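Local coordinates for malate dehydrogenase (Naegleria fowleri, PDB 6UM4), which probably catalyses the NAD(P)-dependent interconversion of malate and oxaloacetate, at residues M195-L209 with A223-A237. Sequence-based numbering, arbitrary orientation.
Sequences MKDNAAIFKAQGEAL and ANPANTNAMITSANA
The F202 ring carries N229 on one face. N229 CB sits 3.8 Å from the ring centroid in a CH-pi contact, and the N229 amide lies stacked over the CD2-CE2 side, its plane 20° from the ring's. A223 CB meets the ring at its edge, near the ring plane, 3.8 Å from F202 CZ. T233 OG1 approaches obliquely. Both helices belong to the Rossmann-type NAD-binding domain of the lactate/malate dehydrogenase family. Strand 218-221 lies between them in the chain, and its I221 touches both F202 and N229. The helix axes cross at -41°.

N229 is held from two directions. Its ND2 donates to A223 O at 3.0 Å, from above the carbonyl plane. A water donates to N229 OD1 and to M195 O, so it links the helices where no direct hydrogen bond does. P225, which follows a cis peptide bond, occupies the N-cap position of helix 226-235 and packs its CG on M195 SD.

The helices come closest at G206, whose CA is 4.3 Å from that of T233. Lacking a side chain, G206 lets the T233 backbone and CG2 approach directly. The chi1 of I232 (-70°) sets CG2 opposite the backbone N, and CG2 packs on A199 O and on K203 N. N236 lies against the K203 chain just past the helix end. Its ND2 donates to I232 O and to L417 O. A second water donates to N236 OD1 and, at 2.6 Å, to E207 OE2.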
loop_
_atom_site.group_PDB
_atom_site.type_symbol
_atom_site.label_atom_id
_atom_site.label_comp_id
_atom_site.label_asym_id
_atom_site.label_seq_id
_atom_site.Cartn_x
_atom_site.Cartn_y
_atom_site.Cartn_z
ATOM N N MET A 195 -28.810 -0.058 8.471
ATOM C CA MET A 195 -29.091 1.018 7.528
ATOM C C MET A 195 -29.351 2.342 8.240
ATOM O O MET A 195 -28.818 3.383 7.837
ATOM C CB MET A 195 -30.272 0.642 6.642
ATOM C CG MET A 195 -30.082 -0.721 6.048
ATOM S SD MET A 195 -29.771 -0.599 4.299
ATOM C CE MET A 195 -29.251 -2.280 3.948
ATOM N N LYS A 196 -30.172 2.324 9.300
ATOM C CA LYS A 196 -30.550 3.573 9.958
ATOM C C LYS A 196 -29.394 4.170 10.751
ATOM O O LYS A 196 -29.170 5.385 10.705
ATOM C CB LYS A 196 -31.756 3.348 10.874
ATOM C CG LYS A 196 -32.985 2.831 10.137
ATOM C CD LYS A 196 -34.236 2.921 10.992
ATOM C CE LYS A 196 -34.656 1.568 11.530
ATOM N NZ LYS A 196 -36.031 1.657 12.127
ATOM N N ASP A 197 -28.654 3.340 11.487
ATOM C CA ASP A 197 -27.527 3.859 12.257
ATOM C C ASP A 197 -26.468 4.458 11.346
ATOM O O ASP A 197 -25.891 5.506 11.659
ATOM C CB ASP A 197 -26.931 2.766 13.142
ATOM C CG ASP A 197 -27.879 2.333 14.245
ATOM O OD1 ASP A 197 -28.907 3.019 14.449
ATOM O OD2 ASP A 197 -27.585 1.324 14.922
ATOM N N ASN A 198 -26.189 3.811 10.215
ATOM C CA ASN A 198 -25.209 4.385 9.300
ATOM C C ASN A 198 -25.763 5.623 8.605
ATOM O O ASN A 198 -25.035 6.598 8.390
ATOM C CB ASN A 198 -24.761 3.335 8.291
ATOM C CG ASN A 198 -23.710 2.417 8.856
ATOM O OD1 ASN A 198 -22.536 2.779 8.948
ATOM N ND2 ASN A 198 -24.129 1.230 9.281
ATOM N N ALA A 199 -27.056 5.622 8.269
ATOM C CA ALA A 199 -27.642 6.831 7.700
ATOM C C ALA A 199 -27.465 8.013 8.652
ATOM O O ALA A 199 -27.171 9.130 8.211
ATOM C CB ALA A 199 -29.114 6.606 7.350
ATOM N N ALA A 200 -27.625 7.781 9.963
ATOM C CA ALA A 200 -27.422 8.848 10.939
ATOM C C ALA A 200 -25.981 9.347 10.915
ATOM O O ALA A 200 -25.728 10.546 11.088
ATOM C CB ALA A 200 -27.807 8.364 12.337
ATOM N N ILE A 201 -25.022 8.441 10.724
ATOM C CA ILE A 201 -23.622 8.848 10.601
ATOM C C ILE A 201 -23.423 9.708 9.357
ATOM O O ILE A 201 -22.732 10.734 9.392
ATOM C CB ILE A 201 -22.690 7.616 10.579
ATOM C CG1 ILE A 201 -22.636 6.919 11.939
ATOM C CG2 ILE A 201 -21.297 7.975 10.101
ATOM C CD1 ILE A 201 -21.941 5.585 11.877
ATOM N N PHE A 202 -23.984 9.282 8.224
ATOM C CA PHE A 202 -23.730 10.003 6.983
ATOM C C PHE A 202 -24.625 11.224 6.818
ATOM O O PHE A 202 -24.278 12.131 6.059
ATOM C CB PHE A 202 -23.826 9.039 5.793
ATOM C CG PHE A 202 -22.630 8.143 5.709
ATOM C CD1 PHE A 202 -21.479 8.570 5.058
ATOM C CD2 PHE A 202 -22.612 6.940 6.373
ATOM C CE1 PHE A 202 -20.361 7.785 5.015
ATOM C CE2 PHE A 202 -21.491 6.148 6.349
ATOM C CZ PHE A 202 -20.356 6.571 5.670
ATOM N N LYS A 203 -25.740 11.290 7.532
ATOM C CA LYS A 203 -26.458 12.556 7.606
ATOM C C LYS A 203 -25.583 13.605 8.272
ATOM O O LYS A 203 -25.431 14.724 7.767
ATOM C CB LYS A 203 -27.765 12.374 8.371
ATOM C CG LYS A 203 -28.416 13.676 8.798
ATOM C CD LYS A 203 -29.637 13.421 9.656
ATOM C CE LYS A 203 -30.424 14.709 9.895
ATOM N NZ LYS A 203 -31.288 14.551 11.092
ATOM N N ALA A 204 -24.955 13.228 9.387
ATOM C CA ALA A 204 -24.080 14.142 10.110
ATOM C C ALA A 204 -22.877 14.538 9.267
ATOM O O ALA A 204 -22.431 15.691 9.313
ATOM C CB ALA A 204 -23.630 13.497 11.419
ATOM N N GLN A 205 -22.331 13.601 8.493
ATOM C CA GLN A 205 -21.137 13.936 7.720
ATOM C C GLN A 205 -21.477 14.752 6.481
ATOM O O GLN A 205 -20.727 15.659 6.112
ATOM C CB GLN A 205 -20.357 12.664 7.366
ATOM C CG GLN A 205 -19.796 12.000 8.612
ATOM C CD GLN A 205 -18.853 10.851 8.320
ATOM O OE1 GLN A 205 -18.653 10.474 7.164
ATOM N NE2 GLN A 205 -18.269 10.288 9.372
ATOM N N GLY A 206 -22.612 14.474 5.834
ATOM C CA GLY A 206 -23.058 15.360 4.771
ATOM C C GLY A 206 -23.272 16.780 5.269
ATOM O O GLY A 206 -22.950 17.752 4.577
ATOM N N GLU A 207 -23.829 16.917 6.474
ATOM C CA GLU A 207 -24.022 18.235 7.068
ATOM C C GLU A 207 -22.682 18.925 7.284
ATOM O O GLU A 207 -22.522 20.113 6.974
ATOM C CB GLU A 207 -24.790 18.099 8.389
ATOM C CG GLU A 207 -26.291 17.867 8.218
ATOM C CD GLU A 207 -26.992 17.463 9.507
ATOM O OE1 GLU A 207 -26.304 17.122 10.494
ATOM O OE2 GLU A 207 -28.241 17.457 9.522
ATOM N N ALA A 208 -21.704 18.191 7.814
ATOM C CA ALA A 208 -20.383 18.777 8.045
ATOM C C ALA A 208 -19.694 19.096 6.724
ATOM O O ALA A 208 -19.071 20.155 6.583
ATOM C CB ALA A 208 -19.523 17.825 8.883
ATOM N N LEU A 209 -19.800 18.181 5.750
ATOM C CA LEU A 209 -19.222 18.406 4.428
ATOM C C LEU A 209 -19.793 19.666 3.804
ATOM O O LEU A 209 -19.051 20.517 3.298
ATOM C CB LEU A 209 -19.480 17.193 3.516
ATOM C CG LEU A 209 -18.501 16.004 3.480
ATOM C CD1 LEU A 209 -19.154 14.737 2.887
ATOM C CD2 LEU A 209 -17.224 16.332 2.707
ATOM N N ALA A 223 -17.810 2.955 3.086
ATOM C CA ALA A 223 -18.513 2.237 4.139
ATOM C C ALA A 223 -19.885 1.773 3.667
ATOM O O ALA A 223 -20.587 2.493 2.955
ATOM C CB ALA A 223 -18.669 3.131 5.365
ATOM N N ASN A 224 -20.270 0.555 4.077
ATOM C CA ASN A 224 -21.564 -0.028 3.730
ATOM C C ASN A 224 -22.683 0.456 4.657
ATOM O O ASN A 224 -22.428 0.838 5.807
ATOM C CB ASN A 224 -21.485 -1.541 3.763
ATOM C CG ASN A 224 -21.045 -2.112 2.440
ATOM O OD1 ASN A 224 -21.413 -1.589 1.384
ATOM N ND2 ASN A 224 -20.252 -3.179 2.480
ATOM N N PRO A 225 -23.939 0.491 4.161
ATOM C CA PRO A 225 -24.356 0.245 2.767
ATOM C C PRO A 225 -24.025 1.439 1.861
ATOM O O PRO A 225 -24.592 2.543 2.014
ATOM C CB PRO A 225 -25.866 0.015 2.884
ATOM C CG PRO A 225 -26.260 0.874 4.068
ATOM C CD PRO A 225 -25.088 0.770 5.038
ATOM N N ALA A 226 -23.086 1.209 0.937
ATOM C CA ALA A 226 -22.420 2.309 0.240
ATOM C C ALA A 226 -23.417 3.201 -0.488
ATOM O O ALA A 226 -23.538 4.382 -0.164
ATOM C CB ALA A 226 -21.381 1.762 -0.735
ATOM N N ASN A 227 -24.180 2.637 -1.437
ATOM C CA ASN A 227 -25.094 3.443 -2.256
ATOM C C ASN A 227 -26.018 4.275 -1.393
ATOM O O ASN A 227 -26.228 5.465 -1.647
ATOM C CB ASN A 227 -25.944 2.556 -3.178
ATOM C CG ASN A 227 -25.110 1.737 -4.127
ATOM O OD1 ASN A 227 -24.117 1.130 -3.715
ATOM N ND2 ASN A 227 -25.504 1.704 -5.401
ATOM N N THR A 228 -26.609 3.639 -0.385
ATOM C CA THR A 228 -27.553 4.324 0.485
ATOM C C THR A 228 -26.850 5.360 1.361
ATOM O O THR A 228 -27.376 6.455 1.589
ATOM C CB THR A 228 -28.275 3.285 1.331
ATOM O OG1 THR A 228 -28.927 2.358 0.450
ATOM C CG2 THR A 228 -29.324 3.944 2.219
ATOM N N ASN A 229 -25.664 5.029 1.879
ATOM C CA ASN A 229 -24.918 6.025 2.644
ATOM C C ASN A 229 -24.641 7.262 1.798
ATOM O O ASN A 229 -24.808 8.395 2.265
ATOM C CB ASN A 229 -23.608 5.427 3.158
ATOM C CG ASN A 229 -23.811 4.503 4.347
ATOM O OD1 ASN A 229 -24.836 4.550 5.027
ATOM N ND2 ASN A 229 -22.830 3.641 4.592
ATOM N N ALA A 230 -24.235 7.059 0.538
ATOM C CA ALA A 230 -23.957 8.189 -0.348
ATOM C C ALA A 230 -25.208 9.029 -0.571
ATOM O O ALA A 230 -25.159 10.271 -0.561
ATOM C CB ALA A 230 -23.424 7.669 -1.686
ATOM N N MET A 231 -26.343 8.357 -0.769
ATOM C CA MET A 231 -27.600 9.059 -0.963
ATOM C C MET A 231 -27.956 9.911 0.249
ATOM O O MET A 231 -28.457 11.029 0.104
ATOM C CB MET A 231 -28.701 8.053 -1.240
ATOM C CG MET A 231 -30.031 8.734 -1.550
ATOM S SD MET A 231 -31.337 7.693 -0.921
ATOM C CE MET A 231 -31.025 7.850 0.828
ATOM N N ILE A 232 -27.787 9.361 1.455
ATOM C CA ILE A 232 -28.053 10.134 2.667
ATOM C C ILE A 232 -27.087 11.311 2.783
ATOM O O ILE A 232 -27.466 12.410 3.211
ATOM C CB ILE A 232 -27.984 9.234 3.911
ATOM C CG1 ILE A 232 -29.165 8.273 3.934
ATOM C CG2 ILE A 232 -28.002 10.094 5.177
ATOM C CD1 ILE A 232 -30.498 8.980 4.098
ATOM N N THR A 233 -25.813 11.083 2.467
ATOM C CA THR A 233 -24.838 12.170 2.522
ATOM C C THR A 233 -25.283 13.325 1.636
ATOM O O THR A 233 -25.322 14.484 2.068
ATOM C CB THR A 233 -23.465 11.677 2.073
ATOM O OG1 THR A 233 -23.069 10.553 2.862
ATOM C CG2 THR A 233 -22.432 12.792 2.221
ATOM N N SER A 234 -25.624 13.007 0.384
ATOM C CA SER A 234 -26.011 14.014 -0.590
ATOM C C SER A 234 -27.303 14.708 -0.191
ATOM O O SER A 234 -27.433 15.922 -0.361
ATOM C CB SER A 234 -26.150 13.356 -1.966
ATOM O OG SER A 234 -26.515 14.290 -2.969
ATOM N N ALA A 235 -28.274 13.949 0.331
ATOM C CA ALA A 235 -29.553 14.543 0.717
ATOM C C ALA A 235 -29.376 15.586 1.803
ATOM O O ALA A 235 -30.206 16.489 1.935
ATOM C CB ALA A 235 -30.519 13.473 1.210
ATOM N N ASN A 236 -28.322 15.458 2.596
ATOM C CA ASN A 236 -28.033 16.370 3.695
ATOM C C ASN A 236 -26.908 17.329 3.353
ATOM O O ASN A 236 -26.311 17.937 4.254
ATOM C CB ASN A 236 -27.702 15.571 4.952
ATOM C CG ASN A 236 -28.910 14.833 5.493
ATOM O OD1 ASN A 236 -29.733 15.415 6.204
ATOM N ND2 ASN A 236 -29.055 13.565 5.115
ATOM N N ALA A 237 -26.609 17.478 2.065
ATOM C CA ALA A 237 -25.580 18.402 1.601
ATOM C C ALA A 237 -26.115 19.150 0.396
ATOM O O ALA A 237 -25.642 18.967 -0.728
ATOM C CB ALA A 237 -24.289 17.653 1.263
HETATM O O HOH W 1 -27.793 4.156 5.378
HETATM O O HOH W 2 -29.568 18.030 7.332
#